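Local coordinates for protein galactose-1-phosphate uridylyltransferase (Pyrobaculum aerophilum str. IM2, PDB 6K9Z) that probably transfers uridylyl groups between UDP-glucose and hexose 1-phosphates such as galactose 1-phosphate, and binds zinc and iron ions, at residues Ala119-Ile132 / Pro244-Leu256. The protein carries 1 engineered substitution. Numbering follows the deposited sequence.
Sequences AAYFLFFRNKGKEI and PMPYIMVLHQAPL. With FE (Fe (III) ion), chain E.
Arg126 and Met249 form a hydrogen-bonded antiparallel pair: Arg126 N reaches Met249 O at 2.8 Å, and Met249 N returns to Arg126 O. Lys128 and Tyr247 pair in the same way. Leu251 N adds a bond to Phe124 O. Beyond it the strands part, and one water bridges Phe122 O, Phe124 N and Leu251 O. Farther along, side chains join in. Tyr121 OH donates to Gln253 O at 2.6 Å. The Tyr121 ring gets there because its CG lies anti to the backbone N (chi1 -155°). A phenylalanine here would probably leave Gln253 O without this donor and the end of the ring less firmly held. Gln253 NE2 gives a longer bond to Phe122 O, 3.2 Å, with its amide nearly perpendicular to the Phe122 ring.

Apolar contacts alternate between the faces. Lys128 CB sits over one face of the Tyr247 ring, 3.7 Å from its centroid, a CH-pi contact. Lys128 NZ goes on to a salt bridge with Asp89, and Tyr247 OH bonds to Asp90. On the other face Leu123 CD1 meets Val250 CG2 at 3.7 Å, and Ile132 CD1 touches Ile248 CG1.

His252 ND1 binds the iron at 2.2 Å, with Glu156, His266 and Glu268 completing the protein ligands. His252 NE2 bonds to Gly288 O of the second subunit.

These central strands join the N-terminal and C-terminal family regions in one antiparallel sheet, the half-barrel. Strand 140-146 flanks 121-128, and strand 266-271 flanks 247-252. Helix 96-114 packs on Phe122 and Leu256, and helix 151-167 on Tyr121 and Pro255.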
ATOM      1  N   ALA A 119      -7.863   6.103 -23.628  1.00 28.99           N
ATOM      2  CA  ALA A 119      -7.980   5.249 -22.424  1.00 24.35           C
ATOM      3  C   ALA A 119      -6.914   4.148 -22.491  1.00 22.13           C
ATOM      4  O   ALA A 119      -7.077   3.198 -23.288  1.00 20.97           O
ATOM      5  CB  ALA A 119      -9.381   4.704 -22.326  1.00 24.43           C
ATOM      6  N   ALA A 120      -5.887   4.214 -21.668  1.00 19.79           N
ATOM      7  CA  ALA A 120      -4.848   3.163 -21.556  1.00 19.09           C
ATOM      8  C   ALA A 120      -5.314   1.989 -20.688  1.00 17.57           C
ATOM      9  O   ALA A 120      -4.839   0.840 -20.867  1.00 17.29           O
ATOM     10  CB  ALA A 120      -3.571   3.751 -21.011  1.00 19.27           C
ATOM     11  N   TYR A 121      -6.207   2.230 -19.730  1.00 16.81           N
ATOM     12  CA  TYR A 121      -6.518   1.219 -18.694  1.00 15.62           C
ATOM     13  C   TYR A 121      -7.940   1.408 -18.171  1.00 15.31           C
ATOM     14  O   TYR A 121      -8.391   2.542 -17.949  1.00 15.68           O
ATOM     15  CB  TYR A 121      -5.474   1.245 -17.562  1.00 15.55           C
ATOM     16  CG  TYR A 121      -5.436  -0.091 -16.888  1.00 14.67           C
ATOM     17  CD1 TYR A 121      -4.665  -1.117 -17.393  1.00 14.88           C
ATOM     18  CD2 TYR A 121      -6.227  -0.335 -15.759  1.00 14.70           C
ATOM     19  CE1 TYR A 121      -4.669  -2.366 -16.800  1.00 14.71           C
ATOM     20  CE2 TYR A 121      -6.249  -1.591 -15.169  1.00 14.43           C
ATOM     21  CZ  TYR A 121      -5.504  -2.607 -15.719  1.00 14.38           C
ATOM     22  OH  TYR A 121      -5.482  -3.851 -15.174  1.00 15.74           O
ATOM     23  N   PHE A 122      -8.596   0.282 -17.928  1.00 14.44           N
ATOM     24  CA  PHE A 122      -9.920   0.228 -17.285  1.00 14.72           C
ATOM     25  C   PHE A 122      -9.694  -0.450 -15.934  1.00 14.74           C
ATOM     26  O   PHE A 122      -9.479  -1.678 -15.906  1.00 15.20           O
ATOM     27  CB  PHE A 122     -10.909  -0.492 -18.198  1.00 15.25           C
ATOM     28  CG  PHE A 122     -12.336  -0.505 -17.696  1.00 15.24           C
ATOM     29  CD1 PHE A 122     -12.741  -1.454 -16.765  1.00 14.68           C
ATOM     30  CD2 PHE A 122     -13.283   0.351 -18.253  1.00 15.95           C
ATOM     31  CE1 PHE A 122     -14.076  -1.520 -16.371  1.00 15.13           C
ATOM     32  CE2 PHE A 122     -14.616   0.253 -17.883  1.00 16.47           C
ATOM     33  CZ  PHE A 122     -15.020  -0.715 -16.959  1.00 15.46           C
ATOM     34  N   LEU A 123      -9.750   0.319 -14.841  1.00 14.76           N
ATOM     35  CA  LEU A 123      -9.513  -0.206 -13.484  1.00 14.28           C
ATOM     36  C   LEU A 123     -10.868  -0.298 -12.750  1.00 14.91           C
ATOM     37  O   LEU A 123     -11.430   0.763 -12.385  1.00 15.25           O
ATOM     38  CB  LEU A 123      -8.564   0.695 -12.694  1.00 14.68           C
ATOM     39  CG  LEU A 123      -8.280   0.205 -11.263  1.00 14.61           C
ATOM     40  CD1 LEU A 123      -7.446  -1.083 -11.280  1.00 15.12           C
ATOM     41  CD2 LEU A 123      -7.557   1.270 -10.457  1.00 15.42           C
ATOM     42  N   PHE A 124     -11.340  -1.517 -12.491  1.00 15.15           N
ATOM     43  CA  PHE A 124     -12.554  -1.795 -11.679  1.00 15.45           C
ATOM     44  C   PHE A 124     -12.113  -2.210 -10.272  1.00 14.15           C
ATOM     45  O   PHE A 124     -11.272  -3.132 -10.166  1.00 12.83           O
ATOM     46  CB  PHE A 124     -13.343  -2.905 -12.374  1.00 16.95           C
ATOM     47  CG  PHE A 124     -14.553  -3.379 -11.634  1.00 19.71           C
ATOM     48  CD1 PHE A 124     -15.562  -2.517 -11.329  1.00 19.89           C
ATOM     49  CD2 PHE A 124     -14.745  -4.721 -11.358  1.00 25.75           C
ATOM     50  CE1 PHE A 124     -16.668  -2.926 -10.625  1.00 21.68           C
ATOM     51  CE2 PHE A 124     -15.890  -5.154 -10.689  1.00 27.53           C
ATOM     52  CZ  PHE A 124     -16.849  -4.244 -10.310  1.00 25.88           C
ATOM     53  N   PHE A 125     -12.651  -1.583  -9.232  1.00 13.86           N
ATOM     54  CA  PHE A 125     -12.285  -1.934  -7.846  1.00 13.95           C
ATOM     55  C   PHE A 125     -13.474  -1.708  -6.932  1.00 14.36           C
ATOM     56  O   PHE A 125     -14.424  -1.039  -7.318  1.00 14.31           O
ATOM     57  CB  PHE A 125     -11.032  -1.207  -7.358  1.00 14.32           C
ATOM     58  CG  PHE A 125     -11.150   0.277  -7.244  1.00 14.80           C
ATOM     59  CD1 PHE A 125     -10.990   1.077  -8.364  1.00 15.54           C
ATOM     60  CD2 PHE A 125     -11.451   0.868  -6.025  1.00 15.12           C
ATOM     61  CE1 PHE A 125     -11.058   2.456  -8.251  1.00 15.67           C
ATOM     62  CE2 PHE A 125     -11.561   2.239  -5.918  1.00 16.13           C
ATOM     63  CZ  PHE A 125     -11.375   3.043  -7.027  1.00 16.19           C
ATOM     64  N   ARG A 126     -13.395  -2.325  -5.746  1.00 14.85           N
ATOM     65  CA  ARG A 126     -14.478  -2.212  -4.779  1.00 16.11           C
ATOM     66  C   ARG A 126     -13.828  -2.119  -3.413  1.00 16.23           C
ATOM     67  O   ARG A 126     -13.033  -2.981  -3.087  1.00 15.38           O
ATOM     68  CB  ARG A 126     -15.438  -3.387  -4.911  1.00 17.01           C
ATOM     69  CG  ARG A 126     -16.733  -3.238  -4.104  1.00 18.77           C
ATOM     70  CD  ARG A 126     -17.652  -4.475  -4.282  1.00 18.83           C
ATOM     71  NE  ARG A 126     -19.032  -4.151  -3.993  1.00 19.71           N
ATOM     72  CZ  ARG A 126     -19.578  -4.096  -2.764  1.00 21.49           C
ATOM     73  NH1 ARG A 126     -18.855  -4.386  -1.682  1.00 21.64           N
ATOM     74  NH2 ARG A 126     -20.826  -3.665  -2.606  1.00 21.12           N
ATOM     75  N   ASN A 127     -14.232  -1.119  -2.634  1.00 16.36           N
ATOM     76  CA  ASN A 127     -13.839  -1.026  -1.208  1.00 17.44           C
ATOM     77  C   ASN A 127     -15.076  -1.329  -0.369  1.00 17.66           C
ATOM     78  O   ASN A 127     -16.135  -0.775  -0.670  1.00 17.14           O
ATOM     79  CB  ASN A 127     -13.299   0.358  -0.855  1.00 18.53           C
ATOM     80  CG  ASN A 127     -12.057   0.676  -1.652  1.00 19.17           C
ATOM     81  OD1 ASN A 127     -11.151  -0.158  -1.707  1.00 19.12           O
ATOM     82  ND2 ASN A 127     -12.004   1.883  -2.221  1.00 19.39           N
ATOM     83  N   LYS A 128     -14.927  -2.146   0.697  1.00 18.33           N
ATOM     84  CA  LYS A 128     -16.112  -2.527   1.497  1.00 18.55           C
ATOM     85  C   LYS A 128     -15.744  -2.435   2.968  1.00 19.02           C
ATOM     86  O   LYS A 128     -14.750  -3.046   3.371  1.00 18.03           O
ATOM     87  CB  LYS A 128     -16.552  -3.950   1.120  1.00 19.51           C
ATOM     88  CG  LYS A 128     -17.868  -4.368   1.743  1.00 21.75           C
ATOM     89  CD  LYS A 128     -17.779  -4.947   3.148  1.00 24.05           C
ATOM     90  CE  LYS A 128     -19.116  -5.486   3.618  1.00 26.37           C
ATOM     91  NZ  LYS A 128     -18.953  -6.373   4.797  1.00 29.73           N
ATOM     92  N   GLY A 129     -16.492  -1.647   3.722  1.00 20.15           N
ATOM     93  CA  GLY A 129     -16.340  -1.601   5.177  1.00 22.30           C
ATOM     94  C   GLY A 129     -16.033  -0.201   5.683  1.00 23.99           C
ATOM     95  O   GLY A 129     -15.106   0.463   5.194  1.00 23.83           O
ATOM     96  N   LYS A 130     -16.759   0.224   6.701  1.00 26.55           N
ATOM     97  CA  LYS A 130     -16.476   1.525   7.356  1.00 28.51           C
ATOM     98  C   LYS A 130     -15.003   1.533   7.847  1.00 28.85           C
ATOM     99  O   LYS A 130     -14.357   2.621   7.834  1.00 28.83           O
ATOM    100  CB  LYS A 130     -17.471   1.737   8.501  1.00 33.11           C
ATOM    101  CG  LYS A 130     -18.894   1.975   8.014  1.00 36.17           C
ATOM    102  CD  LYS A 130     -19.965   2.077   9.102  1.00 40.86           C
ATOM    103  CE  LYS A 130     -21.379   2.039   8.526  1.00 43.10           C
ATOM    104  NZ  LYS A 130     -22.382   2.519   9.510  1.00 46.90           N
ATOM    105  N   GLU A 131     -14.492   0.379   8.276  1.00 28.17           N
ATOM    106  CA  GLU A 131     -13.143   0.306   8.914  1.00 29.93           C
ATOM    107  C   GLU A 131     -12.023   0.640   7.921  1.00 28.02           C
ATOM    108  O   GLU A 131     -10.940   0.941   8.439  1.00 28.64           O
ATOM    109  CB  GLU A 131     -12.900  -1.062   9.558  1.00 31.57           C
ATOM    110  CG  GLU A 131     -13.619  -1.215  10.856  1.00 34.12           C
ATOM    111  CD  GLU A 131     -13.593  -2.628  11.397  1.00 35.52           C
ATOM    112  OE1 GLU A 131     -14.269  -3.439  10.814  1.00 34.87           O
ATOM    113  OE2 GLU A 131     -12.871  -2.880  12.403  1.00 37.56           O
ATOM    114  N   ILE A 132     -12.276   0.628   6.601  1.00 25.55           N
ATOM    115  CA  ILE A 132     -11.294   0.979   5.523  1.00 25.05           C
ATOM    116  C   ILE A 132     -11.761   2.214   4.736  1.00 24.82           C
ATOM    117  O   ILE A 132     -11.242   2.453   3.657  1.00 23.65           O
ATOM    118  CB  ILE A 132     -10.933  -0.231   4.650  1.00 24.48           C
ATOM    119  CG1 ILE A 132     -12.125  -0.719   3.825  1.00 24.13           C
ATOM    120  CG2 ILE A 132     -10.284  -1.308   5.541  1.00 24.67           C
ATOM    121  CD1 ILE A 132     -11.732  -1.417   2.561  1.00 24.01           C
ATOM    122  N   PRO A 244     -18.976  -9.806   9.523  1.00 34.32           N
ATOM    123  CA  PRO A 244     -18.543  -9.351   8.203  1.00 30.95           C
ATOM    124  C   PRO A 244     -17.161  -8.706   8.298  1.00 28.31           C
ATOM    125  O   PRO A 244     -16.844  -8.047   9.259  1.00 28.06           O
ATOM    126  CB  PRO A 244     -19.597  -8.347   7.756  1.00 31.45           C
ATOM    127  CG  PRO A 244     -20.803  -8.764   8.591  1.00 33.38           C
ATOM    128  CD  PRO A 244     -20.217  -9.140   9.935  1.00 34.58           C
ATOM    129  N   MET A 245     -16.362  -8.973   7.275  1.00 25.54           N
ATOM    130  CA  MET A 245     -14.959  -8.527   7.154  1.00 24.21           C
ATOM    131  C   MET A 245     -14.892  -7.406   6.118  1.00 21.87           C
ATOM    132  O   MET A 245     -15.391  -7.540   4.991  1.00 20.68           O
ATOM    133  CB  MET A 245     -14.120  -9.699   6.636  1.00 23.36           C
ATOM    134  CG  MET A 245     -12.712  -9.451   6.725  1.00 23.25           C
ATOM    135  SD  MET A 245     -11.725 -10.767   6.051  1.00 20.94           S
ATOM    136  CE  MET A 245     -12.172 -12.162   7.080  1.00 22.72           C
ATOM    137  N   PRO A 246     -14.220  -6.294   6.435  1.00 20.71           N
ATOM    138  CA  PRO A 246     -13.928  -5.300   5.409  1.00 19.87           C
ATOM    139  C   PRO A 246     -12.986  -5.939   4.399  1.00 18.87           C
ATOM    140  O   PRO A 246     -12.084  -6.758   4.733  1.00 18.47           O
ATOM    141  CB  PRO A 246     -13.272  -4.138   6.160  1.00 20.54           C
ATOM    142  CG  PRO A 246     -12.758  -4.794   7.441  1.00 21.00           C
ATOM    143  CD  PRO A 246     -13.684  -5.946   7.753  1.00 21.81           C
ATOM    144  N   TYR A 247     -13.135  -5.542   3.144  1.00 17.47           N
ATOM    145  CA  TYR A 247     -12.238  -6.079   2.103  1.00 17.11           C
ATOM    146  C   TYR A 247     -12.107  -5.076   0.960  1.00 17.00           C
ATOM    147  O   TYR A 247     -12.933  -4.117   0.815  1.00 16.40           O
ATOM    148  CB  TYR A 247     -12.732  -7.422   1.555  1.00 17.11           C
ATOM    149  CG  TYR A 247     -14.022  -7.346   0.786  1.00 17.45           C
ATOM    150  CD1 TYR A 247     -14.011  -7.003  -0.547  1.00 17.39           C
ATOM    151  CD2 TYR A 247     -15.232  -7.594   1.393  1.00 18.35           C
ATOM    152  CE1 TYR A 247     -15.176  -6.891  -1.284  1.00 17.78           C
ATOM    153  CE2 TYR A 247     -16.416  -7.490   0.673  1.00 18.87           C
ATOM    154  CZ  TYR A 247     -16.380  -7.111  -0.653  1.00 18.31           C
ATOM    155  OH  TYR A 247     -17.524  -6.949  -1.373  1.00 19.05           O
ATOM    156  N   ILE A 248     -11.093  -5.371   0.151  1.00 16.56           N
ATOM    157  CA  ILE A 248     -10.743  -4.658  -1.086  1.00 16.86           C
ATOM    158  C   ILE A 248     -10.827  -5.694  -2.189  1.00 16.54           C
ATOM    159  O   ILE A 248     -10.320  -6.797  -2.003  1.00 16.32           O
ATOM    160  CB  ILE A 248      -9.349  -4.071  -0.976  1.00 18.97           C
ATOM    161  CG1 ILE A 248      -9.351  -2.958   0.075  1.00 19.79           C
ATOM    162  CG2 ILE A 248      -8.850  -3.636  -2.327  1.00 19.29           C
ATOM    163  CD1 ILE A 248      -8.078  -2.853   0.840  1.00 21.54           C
ATOM    164  N   MET A 249     -11.430  -5.322  -3.293  1.00 16.14           N
ATOM    165  CA  MET A 249     -11.393  -6.164  -4.517  1.00 15.90           C
ATOM    166  C   MET A 249     -10.924  -5.344  -5.713  1.00 15.33           C
ATOM    167  O   MET A 249     -11.335  -4.195  -5.830  1.00 16.05           O
ATOM    168  CB  MET A 249     -12.768  -6.738  -4.814  1.00 18.13           C
ATOM    169  CG  MET A 249     -12.759  -7.557  -6.091  1.00 20.09           C
ATOM    170  SD  MET A 249     -14.224  -8.626  -6.162  1.00 26.62           S
ATOM    171  CE  MET A 249     -15.414  -7.391  -6.657  1.00 24.36           C
ATOM    172  N   VAL A 250     -10.008  -5.899  -6.504  1.00 14.29           N
ATOM    173  CA  VAL A 250      -9.484  -5.205  -7.696  1.00 13.82           C
ATOM    174  C   VAL A 250      -9.413  -6.227  -8.827  1.00 13.30           C
ATOM    175  O   VAL A 250      -9.092  -7.357  -8.604  1.00 13.37           O
ATOM    176  CB  VAL A 250      -8.128  -4.527  -7.397  1.00 14.05           C
ATOM    177  CG1 VAL A 250      -7.062  -5.523  -7.014  1.00 13.97           C
ATOM    178  CG2 VAL A 250      -7.662  -3.592  -8.510  1.00 13.88           C
ATOM    179  N   LEU A 251      -9.727  -5.757 -10.008  1.00 13.62           N
ATOM    180  CA  LEU A 251      -9.592  -6.521 -11.267  1.00 13.39           C
ATOM    181  C   LEU A 251      -8.252  -6.180 -11.916  1.00 13.36           C
ATOM    182  O   LEU A 251      -8.070  -5.039 -12.335  1.00 15.26           O
ATOM    183  CB  LEU A 251     -10.732  -6.172 -12.213  1.00 13.61           C
ATOM    184  CG  LEU A 251     -10.628  -6.785 -13.618  1.00 13.77           C
ATOM    185  CD1 LEU A 251     -10.427  -8.295 -13.502  1.00 13.70           C
ATOM    186  CD2 LEU A 251     -11.874  -6.449 -14.439  1.00 14.31           C
ATOM    187  N   HIS A 252      -7.367  -7.146 -12.012  1.00 13.12           N
ATOM    188  CA  HIS A 252      -6.069  -7.045 -12.722  1.00 12.92           C
ATOM    189  C   HIS A 252      -6.326  -7.625 -14.112  1.00 13.63           C
ATOM    190  O   HIS A 252      -6.542  -8.841 -14.200  1.00 15.07           O
ATOM    191  CB  HIS A 252      -5.015  -7.817 -11.941  1.00 12.83           C
ATOM    192  CG  HIS A 252      -4.536  -7.084 -10.744  1.00 12.83           C
ATOM    193  ND1 HIS A 252      -3.559  -7.604  -9.909  1.00 13.49           N
ATOM    194  CD2 HIS A 252      -4.828  -5.841 -10.307  1.00 12.95           C
ATOM    195  CE1 HIS A 252      -3.302  -6.703  -8.969  1.00 13.25           C
ATOM    196  NE2 HIS A 252      -4.057  -5.609  -9.154  1.00 12.93           N
ATOM    197  N   GLN A 253      -6.313  -6.762 -15.129  1.00 13.58           N
ATOM    198  CA  GLN A 253      -6.480  -7.223 -16.524  1.00 13.95           C
ATOM    199  C   GLN A 253      -5.436  -6.535 -17.395  1.00 14.06           C
ATOM    200  O   GLN A 253      -4.722  -5.628 -16.964  1.00 14.35           O
ATOM    201  CB  GLN A 253      -7.916  -7.011 -16.974  1.00 14.10           C
ATOM    202  CG  GLN A 253      -8.331  -5.562 -17.091  1.00 14.52           C
ATOM    203  CD  GLN A 253      -9.704  -5.416 -17.706  1.00 15.36           C
ATOM    204  OE1 GLN A 253     -10.061  -6.151 -18.611  1.00 15.94           O
ATOM    205  NE2 GLN A 253     -10.479  -4.449 -17.248  1.00 14.78           N
ATOM    206  N   ALA A 254      -5.378  -6.925 -18.641  1.00 14.35           N
ATOM    207  CA  ALA A 254      -4.549  -6.236 -19.629  1.00 14.65           C
ATOM    208  C   ALA A 254      -4.953  -4.773 -19.773  1.00 14.88           C
ATOM    209  O   ALA A 254      -6.116  -4.349 -19.646  1.00 14.60           O
ATOM    210  CB  ALA A 254      -4.656  -6.912 -20.961  1.00 15.37           C
ATOM    211  N   PRO A 255      -3.980  -3.963 -20.224  1.00 15.33           N
ATOM    212  CA  PRO A 255      -4.321  -2.632 -20.689  1.00 15.62           C
ATOM    213  C   PRO A 255      -5.289  -2.710 -21.872  1.00 16.76           C
ATOM    214  O   PRO A 255      -5.307  -3.734 -22.580  1.00 16.27           O
ATOM    215  CB  PRO A 255      -3.012  -1.998 -21.103  1.00 16.26           C
ATOM    216  CG  PRO A 255      -1.959  -2.923 -20.488  1.00 16.55           C
ATOM    217  CD  PRO A 255      -2.570  -4.323 -20.479  1.00 15.87           C
ATOM    218  N   LEU A 256      -5.980  -1.599 -22.125  1.00 17.11           N
ATOM    219  CA  LEU A 256      -6.827  -1.458 -23.326  1.00 18.32           C
ATOM    220  C   LEU A 256      -5.910  -1.229 -24.512  1.00 19.29           C
ATOM    221  O   LEU A 256      -4.852  -0.609 -24.381  1.00 18.87           O
ATOM    222  CB  LEU A 256      -7.798  -0.305 -23.116  1.00 18.72           C
ATOM    223  CG  LEU A 256      -8.630  -0.423 -21.849  1.00 18.35           C
ATOM    224  CD1 LEU A 256      -9.711   0.633 -21.844  1.00 18.90           C
ATOM    225  CD2 LEU A 256      -9.237  -1.816 -21.684  1.00 18.00           C
TER
HETATM  226 FE    FE E 403      -2.392  -9.517  -9.827  1.00 14.53          FE
HETATM  227  O   HOH W   1      -2.880   1.020 -22.969  1.00 39.70           O
HETATM  228  O   HOH W   2      -7.681  -2.374 -18.545  1.00 14.47           O
HETATM  229  O   HOH W   3      -9.759  -3.578 -13.906  1.00 14.69           O
HETATM  230  O   HOH W   4     -17.500  -9.053   4.447  1.00 23.77           O
HETATM  231  O   HOH W   5      -1.019 -11.210  -9.331  1.00 15.61           O